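Local coordinates for protein group II chitinase (Ostrinia furnacalis, PDB 6JAV) that probably hydrolyses chitin internally as a family 18 endochitinase, the chain being its catalytic domain 1 in complex with a piperidine-thienopyridine inhibitor, at residues A102-F107 / V152-A157; P172-I177 / I231-E236; E277-K282 / Y287-D292. All coordinates share one frame; numbering follows the deposited sequence.

Contact 1. Residues A102-F107 / V152-A157; sequences AARAKF and VHELSA
Arg-104 and Glu-154 carry the polar half of this helix-helix contact through a two-pronged, side-on salt bridge. Arg-104 NE donates to Glu-154 OE1 at 2.8 Å along an almost straight N-H path of 170°, with the acceptor lying in the guanidinium plane. The second prong, from Arg-104 NH2 to Glu-154 OE2 at 2.9 Å, is more bent and reaches the syn lone pair of that oxygen. The carboxylate sits at the edge of the guanidinium, the two planes turned 35° apart, and a bend in the arginine chain at chi3 (-45°) swings the NE edge toward the carboxylate. Glu-154 OE1 also sits 3.3 Å from Arg-104 CB. The remaining nitrogen, Arg-104 NH1, is bonded to Val-98 O, which helps fix the guanidinium rotation.

The apolar half is slighter: Phe-107 CE2 touches Leu-155 CD2 at 4.1 Å. Leu-151 also packs on Phe-107, one turn of helix 143-159 before Leu-155, while Leu-155 rests on Leu-123 and Leu-125 of strand 122-126. Helices 101-118 and 143-159, which precede and follow that strand in the chain, are thus joined on the outside of the TIM barrel.

With one carboxylate oxygen given to each of NE and NH2, the ion pair is oriented as well as attractive, and only modest apolar packing accompanies it at this helix-helix seam.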
loop_
_atom_site.group_PDB
_atom_site.type_symbol
_atom_site.label_atom_id
_atom_site.label_comp_id
_atom_site.label_asym_id
_atom_site.label_seq_id
_atom_site.Cartn_x
_atom_site.Cartn_y
_atom_site.Cartn_z
ATOM N N ALA A 102 12.975 25.082 10.405
ATOM C CA ALA A 102 14.395 24.958 10.098
ATOM C C ALA A 102 14.765 23.510 9.783
ATOM O O ALA A 102 15.588 23.255 8.892
ATOM C CB ALA A 102 15.246 25.488 11.257
ATOM N N ALA A 103 14.175 22.564 10.513
ATOM C CA ALA A 103 14.437 21.151 10.237
ATOM C C ALA A 103 13.882 20.745 8.886
ATOM O O ALA A 103 14.533 19.999 8.138
ATOM C CB ALA A 103 13.836 20.276 11.332
ATOM N N ARG A 104 12.690 21.242 8.537
ATOM C CA ARG A 104 12.145 20.941 7.213
ATOM C C ARG A 104 13.049 21.477 6.117
ATOM O O ARG A 104 13.288 20.802 5.108
ATOM C CB ARG A 104 10.736 21.521 7.049
ATOM C CG ARG A 104 9.668 20.905 7.943
ATOM C CD ARG A 104 8.241 21.239 7.463
ATOM N NE ARG A 104 8.104 22.658 7.120
ATOM C CZ ARG A 104 7.548 23.577 7.899
ATOM N NH1 ARG A 104 7.055 23.260 9.082
ATOM N NH2 ARG A 104 7.472 24.832 7.460
ATOM N N ALA A 105 13.584 22.698 6.301
ATOM C CA ALA A 105 14.384 23.306 5.246
ATOM C C ALA A 105 15.671 22.532 5.009
ATOM O O ALA A 105 16.089 22.350 3.860
ATOM C CB ALA A 105 14.681 24.764 5.609
ATOM N N LYS A 106 16.296 22.041 6.082
ATOM C CA LYS A 106 17.475 21.198 5.928
ATOM C C LYS A 106 17.115 19.867 5.268
ATOM O O LYS A 106 17.800 19.403 4.342
ATOM C CB LYS A 106 18.084 20.966 7.306
ATOM C CG LYS A 106 19.382 20.145 7.256
ATOM C CD LYS A 106 20.026 20.031 8.642
ATOM C CE LYS A 106 19.655 18.710 9.319
ATOM N NZ LYS A 106 20.440 18.374 10.560
ATOM N N PHE A 107 16.028 19.247 5.732
ATOM C CA PHE A 107 15.608 17.957 5.200
ATOM C C PHE A 107 15.378 18.022 3.699
ATOM O O PHE A 107 15.783 17.115 2.955
ATOM C CB PHE A 107 14.328 17.516 5.916
ATOM C CG PHE A 107 13.665 16.335 5.265
ATOM C CD1 PHE A 107 14.007 15.039 5.627
ATOM C CD2 PHE A 107 12.695 16.521 4.281
ATOM C CE1 PHE A 107 13.386 13.938 5.000
ATOM C CE2 PHE A 107 12.094 15.430 3.646
ATOM C CZ PHE A 107 12.441 14.145 4.021
ATOM N N VAL A 152 5.109 19.144 2.311
ATOM C CA VAL A 152 4.746 18.831 0.931
ATOM C C VAL A 152 4.985 20.027 0.016
ATOM O O VAL A 152 5.540 19.875 -1.082
ATOM C CB VAL A 152 3.300 18.326 0.872
ATOM C CG1 VAL A 152 2.817 18.226 -0.568
ATOM C CG2 VAL A 152 3.239 16.925 1.472
ATOM N N HIS A 153 4.608 21.236 0.465
ATOM C CA HIS A 153 4.870 22.408 -0.355
ATOM C C HIS A 153 6.369 22.605 -0.577
ATOM O O HIS A 153 6.816 22.854 -1.706
ATOM C CB HIS A 153 4.285 23.661 0.273
ATOM C CG HIS A 153 4.819 24.874 -0.411
ATOM N ND1 HIS A 153 5.699 25.745 0.192
ATOM C CD2 HIS A 153 4.735 25.257 -1.710
ATOM C CE1 HIS A 153 6.081 26.655 -0.692
ATOM N NE2 HIS A 153 5.497 26.389 -1.848
ATOM N N GLU A 154 7.159 22.485 0.492
ATOM C CA GLU A 154 8.587 22.774 0.379
ATOM C C GLU A 154 9.295 21.737 -0.480
ATOM O O GLU A 154 10.212 22.072 -1.248
ATOM C CB GLU A 154 9.192 22.892 1.776
ATOM C CG GLU A 154 8.626 24.144 2.483
ATOM C CD GLU A 154 8.549 24.075 3.989
ATOM O OE1 GLU A 154 9.251 23.237 4.601
ATOM O OE2 GLU A 154 7.780 24.887 4.565
ATOM N N LEU A 155 8.862 20.475 -0.388
ATOM C CA LEU A 155 9.400 19.459 -1.297
ATOM C C LEU A 155 8.989 19.735 -2.737
ATOM O O LEU A 155 9.810 19.634 -3.655
ATOM C CB LEU A 155 8.905 18.074 -0.877
ATOM C CG LEU A 155 9.584 17.485 0.357
ATOM C CD1 LEU A 155 8.783 16.298 0.899
ATOM C CD2 LEU A 155 11.027 17.055 0.031
ATOM N N SER A 156 7.700 20.021 -2.957
ATOM C CA SER A 156 7.221 20.322 -4.306
ATOM C C SER A 156 8.020 21.463 -4.928
ATOM O O SER A 156 8.396 21.411 -6.110
ATOM C CB SER A 156 5.752 20.684 -4.239
ATOM O OG SER A 156 5.280 20.931 -5.564
ATOM N N ALA A 157 8.322 22.486 -4.135
ATOM C CA ALA A 157 8.991 23.670 -4.668
ATOM C C ALA A 157 10.395 23.367 -5.168
ATOM O O ALA A 157 10.894 24.071 -6.057
ATOM C CB ALA A 157 9.015 24.756 -3.586
#

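Contact 2. Residues P172-I177 / I231-E236; sequences PNKMVI and IHYWME. With NAG (2-acetamido-2-deoxy-beta-D-glucopyranose), chain C.
The opening turn of helix 174-180 faces helix 227-236 near its C-terminal end, with the CA atoms of Lys-174 and Tyr-233 7.7 Å apart and those of Ile-177 and Trp-234 8.2 Å apart. Ile-177 packs into the corner formed by the rings of Tyr-233 and Trp-234. Ile-177 CD1 lies 3.3 Å from Trp-234 NE1, Ile-177 CG2 stands over one indole face toward the rim, and Ile-177 CD1 also meets the phenol edge at Tyr-233 CD2 (4.1 Å). The indole N-H is used by Ser-171 O, so the isoleucine packs against a tryptophan held by its own hydrogen bond.

Lys-174 crosses the phenol at about a right angle. With chi1 at -179° the lysine chain runs out extended, which brings Lys-174 CG to 3.7 Å from Tyr-233 CE2; a final turn at chi4 (-61°) carries Lys-174 NZ to a weak hydrogen bond with Tyr-233 OH at 3.3 Å. Both polar ends have stronger partners on Asp-178: its OD2 pairs with the ammonium and its OD1 bonds the phenol. Asn-173 OD1 caps the helix start through weak bonds to Met-175 N and Val-176 N.

The C5-C6 side of the N-acetylglucosamine lies over one His-232 face, toward its rim; the glycan site is Asn-228, whose backbone O bonds His-232 ND1. Inward, Trp-234 and Ile-231 rest on Val-195 of strand 192-195, and Ile-231 continues onto strand 244-257, as expected for an outer barrel helix.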
loop_
_atom_site.group_PDB
_atom_site.type_symbol
_atom_site.label_atom_id
_atom_site.label_comp_id
_atom_site.label_asym_id
_atom_site.label_seq_id
_atom_site.Cartn_x
_atom_site.Cartn_y
_atom_site.Cartn_z
ATOM N N PRO A 172 -6.973 5.345 4.540
ATOM C CA PRO A 172 -8.361 5.244 4.069
ATOM C C PRO A 172 -9.397 5.564 5.139
ATOM O O PRO A 172 -10.596 5.489 4.839
ATOM C CB PRO A 172 -8.448 3.744 3.720
ATOM C CG PRO A 172 -7.675 3.089 4.850
ATOM C CD PRO A 172 -6.484 4.045 5.065
ATOM N N ASN A 173 -8.960 5.885 6.356
ATOM C CA ASN A 173 -9.827 5.978 7.534
ATOM C C ASN A 173 -10.308 7.421 7.678
ATOM O O ASN A 173 -9.492 8.331 7.812
ATOM C CB ASN A 173 -8.977 5.561 8.732
ATOM C CG ASN A 173 -9.694 5.647 10.061
ATOM O OD1 ASN A 173 -10.276 6.665 10.406
ATOM N ND2 ASN A 173 -9.524 4.614 10.875
ATOM N N LYS A 174 -11.634 7.614 7.663
ATOM C CA LYS A 174 -12.242 8.945 7.746
ATOM C C LYS A 174 -11.640 9.803 8.863
ATOM O O LYS A 174 -11.311 10.973 8.638
ATOM C CB LYS A 174 -13.760 8.810 7.959
ATOM C CG LYS A 174 -14.466 10.159 8.029
ATOM C CD LYS A 174 -15.950 9.975 8.366
ATOM C CE LYS A 174 -16.719 11.291 8.120
ATOM N NZ LYS A 174 -16.219 12.416 8.958
ATOM N N MET A 175 -11.497 9.247 10.071
ATOM C CA MET A 175 -10.993 10.034 11.203
ATOM C C MET A 175 -9.547 10.470 10.999
ATOM O O MET A 175 -9.175 11.599 11.349
ATOM C CB MET A 175 -11.103 9.233 12.498
ATOM C CG MET A 175 -12.497 9.238 13.094
ATOM S SD MET A 175 -13.558 8.140 12.155
ATOM C CE MET A 175 -14.889 9.265 11.763
ATOM N N VAL A 176 -8.712 9.574 10.454
ATOM C CA VAL A 176 -7.317 9.913 10.176
ATOM C C VAL A 176 -7.228 10.941 9.064
ATOM O O VAL A 176 -6.429 11.872 9.137
ATOM C CB VAL A 176 -6.517 8.638 9.842
ATOM C CG1 VAL A 176 -5.082 9.007 9.491
ATOM C CG2 VAL A 176 -6.561 7.683 11.032
ATOM N N ILE A 177 -8.019 10.772 8.006
ATOM C CA ILE A 177 -8.037 11.742 6.923
ATOM C C ILE A 177 -8.378 13.123 7.472
ATOM O O ILE A 177 -7.719 14.121 7.158
ATOM C CB ILE A 177 -9.033 11.299 5.834
ATOM C CG1 ILE A 177 -8.598 9.974 5.148
ATOM C CG2 ILE A 177 -9.212 12.395 4.791
ATOM C CD1 ILE A 177 -9.778 9.290 4.430
ATOM N N ILE A 231 -12.787 6.388 -1.183
ATOM C CA ILE A 231 -12.419 7.076 -2.415
ATOM C C ILE A 231 -13.323 8.279 -2.644
ATOM O O ILE A 231 -12.856 9.376 -2.988
ATOM C CB ILE A 231 -12.432 6.079 -3.596
ATOM C CG1 ILE A 231 -11.359 4.987 -3.418
ATOM C CG2 ILE A 231 -12.297 6.827 -4.929
ATOM C CD1 ILE A 231 -9.941 5.518 -3.402
ATOM N N HIS A 232 -14.627 8.112 -2.404
ATOM C CA HIS A 232 -15.509 9.262 -2.564
ATOM C C HIS A 232 -15.215 10.337 -1.529
ATOM O O HIS A 232 -15.365 11.527 -1.826
ATOM C CB HIS A 232 -16.955 8.794 -2.459
ATOM C CG HIS A 232 -17.496 8.223 -3.731
ATOM N ND1 HIS A 232 -17.608 6.868 -3.965
ATOM C CD2 HIS A 232 -17.975 8.835 -4.841
ATOM C CE1 HIS A 232 -18.118 6.670 -5.170
ATOM N NE2 HIS A 232 -18.359 7.847 -5.719
ATOM N N TYR A 233 -14.752 9.955 -0.342
ATOM C CA TYR A 233 -14.443 10.936 0.688
ATOM C C TYR A 233 -13.207 11.753 0.326
ATOM O O TYR A 233 -13.202 12.979 0.479
ATOM C CB TYR A 233 -14.266 10.232 2.026
ATOM C CG TYR A 233 -14.334 11.180 3.198
ATOM C CD1 TYR A 233 -15.489 11.899 3.450
ATOM C CD2 TYR A 233 -13.262 11.358 4.039
ATOM C CE1 TYR A 233 -15.561 12.778 4.515
ATOM C CE2 TYR A 233 -13.329 12.235 5.126
ATOM C CZ TYR A 233 -14.481 12.940 5.343
ATOM O OH TYR A 233 -14.556 13.805 6.424
ATOM N N TRP A 234 -12.143 11.103 -0.181
ATOM C CA TRP A 234 -11.006 11.878 -0.688
ATOM C C TRP A 234 -11.447 12.885 -1.748
ATOM O O TRP A 234 -10.978 14.033 -1.755
ATOM C CB TRP A 234 -9.882 10.940 -1.196
ATOM C CG TRP A 234 -8.994 10.495 -0.087
ATOM C CD1 TRP A 234 -9.095 9.357 0.654
ATOM C CD2 TRP A 234 -7.850 11.199 0.409
ATOM N NE1 TRP A 234 -8.093 9.317 1.619
ATOM C CE2 TRP A 234 -7.327 10.450 1.490
ATOM C CE3 TRP A 234 -7.246 12.426 0.070
ATOM C CZ2 TRP A 234 -6.220 10.878 2.237
ATOM C CZ3 TRP A 234 -6.126 12.841 0.793
ATOM C CH2 TRP A 234 -5.623 12.061 1.872
ATOM N N MET A 235 -12.359 12.486 -2.638
ATOM C CA MET A 235 -12.846 13.417 -3.657
ATOM C C MET A 235 -13.696 14.528 -3.038
ATOM O O MET A 235 -13.542 15.702 -3.407
ATOM C CB MET A 235 -13.586 12.661 -4.757
ATOM C CG MET A 235 -12.608 11.782 -5.558
ATOM S SD MET A 235 -13.265 11.192 -7.129
ATOM C CE MET A 235 -14.473 10.083 -6.486
ATOM N N GLU A 236 -14.565 14.178 -2.086
ATOM C CA GLU A 236 -15.394 15.195 -1.426
ATOM C C GLU A 236 -14.525 16.225 -0.712
ATOM O O GLU A 236 -14.850 17.425 -0.684
ATOM C CB GLU A 236 -16.335 14.498 -0.440
ATOM C CG GLU A 236 -17.197 15.424 0.415
ATOM C CD GLU A 236 -17.948 14.676 1.526
ATOM O OE1 GLU A 236 -18.300 13.488 1.340
ATOM O OE2 GLU A 236 -18.176 15.278 2.596
HETATM C C1 NAG C . -20.590 4.417 -2.754
HETATM C C2 NAG C . -22.006 3.913 -2.520
HETATM C C3 NAG C . -23.022 5.024 -2.815
HETATM C C4 NAG C . -22.667 6.293 -2.045
HETATM C C5 NAG C . -21.223 6.695 -2.313
HETATM C C6 NAG C . -20.768 7.895 -1.504
HETATM C C7 NAG C . -22.721 1.576 -2.828
HETATM C C8 NAG C . -23.022 1.564 -1.365
HETATM N N2 NAG C . -22.268 2.733 -3.331
HETATM O O3 NAG C . -24.307 4.580 -2.395
HETATM O O4 NAG C . -23.532 7.368 -2.395
HETATM O O5 NAG C . -20.362 5.597 -1.976
HETATM O O6 NAG C . -20.503 7.598 -0.136
HETATM O O7 NAG C . -22.910 0.593 -3.531
#

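Contact 3. Residues E277-K282 / Y287-D292; sequences EYTRAK and YYEICD
Glu-289 reaches from its helix into the turn at Tyr-278 and Thr-279 and is held there through both carboxylate oxygens. Glu-289 OE2 accepts two backbone N-H groups, Tyr-278 N at 2.9 Å and Thr-279 N at 3.1 Å, the latter from 31° out of the carboxylate plane. Thr-279 OG1 donates to the syn lone pair of Glu-289 OE1 at 2.7 Å, its chi1 of 53° turning the hydroxyl toward the glutamate.

Alongside, the edge of Tyr-288 is directed at the face of Tyr-278 in an offset edge-to-face pair, ring centroids 5.6 Å apart and planes at 70°. Tyr-288 CE1 lies 3.6 Å from Tyr-278 CD2, while Tyr-288 OH approaches Tyr-278 CB to 3.3 Å.

Further out, Ala-286 N also bonds Glu-289 OE1, Arg-356 pairs with Glu-277 and Asp-292, and the Cys-291–Cys-357 disulfide ties down the helix. Ala-281, two residues beyond Thr-279, touches the bound inhibitor, as part of a pocket that includes Phe-284.

Four donors thus converge on one buried carboxylate and would probably keep it ionised despite the nearby Glu-277; the two backbone N-H bonds among them fasten the loop that runs on to Ala-281 in the inhibitor pocket.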
loop_
_atom_site.group_PDB
_atom_site.type_symbol
_atom_site.label_atom_id
_atom_site.label_comp_id
_atom_site.label_asym_id
_atom_site.label_seq_id
_atom_site.Cartn_x
_atom_site.Cartn_y
_atom_site.Cartn_z
ATOM N N GLU A 277 4.972 -19.489 6.455
ATOM C CA GLU A 277 6.355 -19.954 6.454
ATOM C C GLU A 277 7.294 -19.045 5.670
ATOM O O GLU A 277 8.507 -19.080 5.909
ATOM C CB GLU A 277 6.423 -21.391 5.934
ATOM C CG GLU A 277 6.123 -21.519 4.480
ATOM C CD GLU A 277 4.664 -21.839 4.195
ATOM O OE1 GLU A 277 3.759 -21.368 4.933
ATOM O OE2 GLU A 277 4.421 -22.566 3.209
ATOM N N TYR A 278 6.784 -18.239 4.738
ATOM C CA TYR A 278 7.649 -17.333 3.999
ATOM C C TYR A 278 7.658 -15.918 4.545
ATOM O O TYR A 278 8.715 -15.284 4.582
ATOM C CB TYR A 278 7.243 -17.271 2.530
ATOM C CG TYR A 278 7.428 -18.585 1.832
ATOM C CD1 TYR A 278 8.682 -18.971 1.364
ATOM C CD2 TYR A 278 6.361 -19.445 1.665
ATOM C CE1 TYR A 278 8.850 -20.180 0.733
ATOM C CE2 TYR A 278 6.514 -20.641 1.017
ATOM C CZ TYR A 278 7.761 -21.010 0.558
ATOM O OH TYR A 278 7.895 -22.217 -0.067
ATOM N N THR A 279 6.494 -15.391 4.926
ATOM C CA THR A 279 6.417 -14.000 5.348
ATOM C C THR A 279 6.628 -13.823 6.839
ATOM O O THR A 279 7.016 -12.728 7.263
ATOM C CB THR A 279 5.088 -13.375 4.887
ATOM O OG1 THR A 279 3.994 -14.186 5.331
ATOM C CG2 THR A 279 5.071 -13.277 3.354
ATOM N N ARG A 280 6.367 -14.863 7.636
ATOM C CA ARG A 280 6.811 -14.930 9.034
ATOM C C ARG A 280 6.325 -13.745 9.878
ATOM O O ARG A 280 7.087 -13.120 10.619
ATOM C CB ARG A 280 8.337 -15.110 9.119
ATOM C CG ARG A 280 8.792 -16.509 8.677
ATOM C CD ARG A 280 10.261 -16.630 8.752
ATOM N NE ARG A 280 10.831 -15.348 8.177
ATOM C CZ ARG A 280 11.948 -15.246 7.438
ATOM N NH1 ARG A 280 12.282 -14.065 6.963
ATOM N NH2 ARG A 280 12.659 -16.368 7.182
ATOM N N ALA A 281 5.033 -13.439 9.769
ATOM C CA ALA A 281 4.428 -12.310 10.468
ATOM C C ALA A 281 3.024 -12.725 10.900
ATOM O O ALA A 281 2.151 -12.944 10.048
ATOM C CB ALA A 281 4.355 -11.075 9.567
ATOM N N LYS A 282 2.803 -12.845 12.207
ATOM C CA LYS A 282 1.496 -13.234 12.720
ATOM C C LYS A 282 0.443 -12.246 12.239
ATOM O O LYS A 282 0.649 -11.032 12.299
ATOM C CB LYS A 282 1.550 -13.228 14.255
ATOM C CG LYS A 282 0.238 -13.559 14.938
ATOM C CD LYS A 282 0.417 -13.630 16.465
ATOM C CE LYS A 282 0.878 -12.285 17.014
ATOM N NZ LYS A 282 0.623 -12.154 18.475
ATOM N N TYR A 287 -0.519 -13.555 -0.765
ATOM C CA TYR A 287 -1.425 -14.278 -1.648
ATOM C C TYR A 287 -0.880 -15.664 -1.998
ATOM O O TYR A 287 -1.634 -16.638 -2.041
ATOM C CB TYR A 287 -1.745 -13.479 -2.924
ATOM C CG TYR A 287 -2.697 -14.264 -3.803
ATOM C CD1 TYR A 287 -4.036 -14.377 -3.452
ATOM C CD2 TYR A 287 -2.236 -14.971 -4.898
ATOM C CE1 TYR A 287 -4.924 -15.132 -4.217
ATOM C CE2 TYR A 287 -3.116 -15.741 -5.671
ATOM C CZ TYR A 287 -4.449 -15.802 -5.315
ATOM O OH TYR A 287 -5.348 -16.561 -6.050
ATOM N N TYR A 288 0.435 -15.787 -2.232
ATOM C CA TYR A 288 0.960 -17.106 -2.601
ATOM C C TYR A 288 0.945 -18.099 -1.440
ATOM O O TYR A 288 1.034 -19.318 -1.673
ATOM C CB TYR A 288 2.352 -16.998 -3.250
ATOM C CG TYR A 288 3.471 -16.504 -2.359
ATOM C CD1 TYR A 288 4.092 -17.352 -1.414
ATOM C CD2 TYR A 288 3.948 -15.192 -2.478
ATOM C CE1 TYR A 288 5.118 -16.895 -0.615
ATOM C CE2 TYR A 288 4.976 -14.724 -1.674
ATOM C CZ TYR A 288 5.558 -15.571 -0.737
ATOM O OH TYR A 288 6.597 -15.122 0.046
ATOM N N GLU A 289 0.865 -17.619 -0.206
ATOM C CA GLU A 289 0.634 -18.507 0.932
ATOM C C GLU A 289 -0.835 -18.905 1.032
ATOM O O GLU A 289 -1.160 -20.072 1.322
ATOM C CB GLU A 289 1.119 -17.817 2.204
ATOM C CG GLU A 289 2.669 -17.703 2.248
ATOM C CD GLU A 289 3.188 -16.840 3.377
ATOM O OE1 GLU A 289 2.653 -15.730 3.631
ATOM O OE2 GLU A 289 4.195 -17.226 4.027
ATOM N N ILE A 290 -1.738 -17.957 0.772
ATOM C CA ILE A 290 -3.178 -18.234 0.862
ATOM C C ILE A 290 -3.609 -19.206 -0.228
ATOM O O ILE A 290 -4.343 -20.172 0.029
ATOM C CB ILE A 290 -3.947 -16.900 0.764
ATOM C CG1 ILE A 290 -3.643 -16.026 1.974
ATOM C CG2 ILE A 290 -5.462 -17.165 0.622
ATOM C CD1 ILE A 290 -4.159 -14.585 1.806
ATOM N N CYS A 291 -3.189 -18.957 -1.476
ATOM C CA CYS A 291 -3.657 -19.808 -2.561
ATOM C C CYS A 291 -3.172 -21.248 -2.388
ATOM O O CYS A 291 -3.902 -22.191 -2.734
ATOM C CB CYS A 291 -3.316 -19.205 -3.928
ATOM S SG CYS A 291 -1.554 -19.033 -4.323
ATOM N N ASP A 292 -1.981 -21.439 -1.818
ATOM C CA ASP A 292 -1.499 -22.792 -1.550
ATOM C C ASP A 292 -2.342 -23.474 -0.480
ATOM O O ASP A 292 -2.624 -24.680 -0.576
ATOM C CB ASP A 292 -0.038 -22.749 -1.104
ATOM C CG ASP A 292 0.533 -24.160 -0.864
ATOM O OD1 ASP A 292 0.486 -24.956 -1.806
ATOM O OD2 ASP A 292 1.015 -24.442 0.250
#

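How the contacts relate
The contacts follow one another along the chain, each closing before the next opens, and all lie within the glycosyl hydrolase family 18 range, a TIM-barrel domain. Contacts 1 and 2 have centres about 25 Å apart; each joins a pair of helices, and in each a helix packs on a barrel strand, 122-126 for contact 1 and 192-195 for contact 2. Contact 3 ties a loop to helix 287-296, its centre about 39 Å from that of contact 1 and 30 Å from that of contact 2, across the chain's centre from both. Contacts 1 and 2 thus belong to the helical layer outside the barrel, contact 2 beside the N-glycan, whereas contact 3 adjoins the inhibitor pocket.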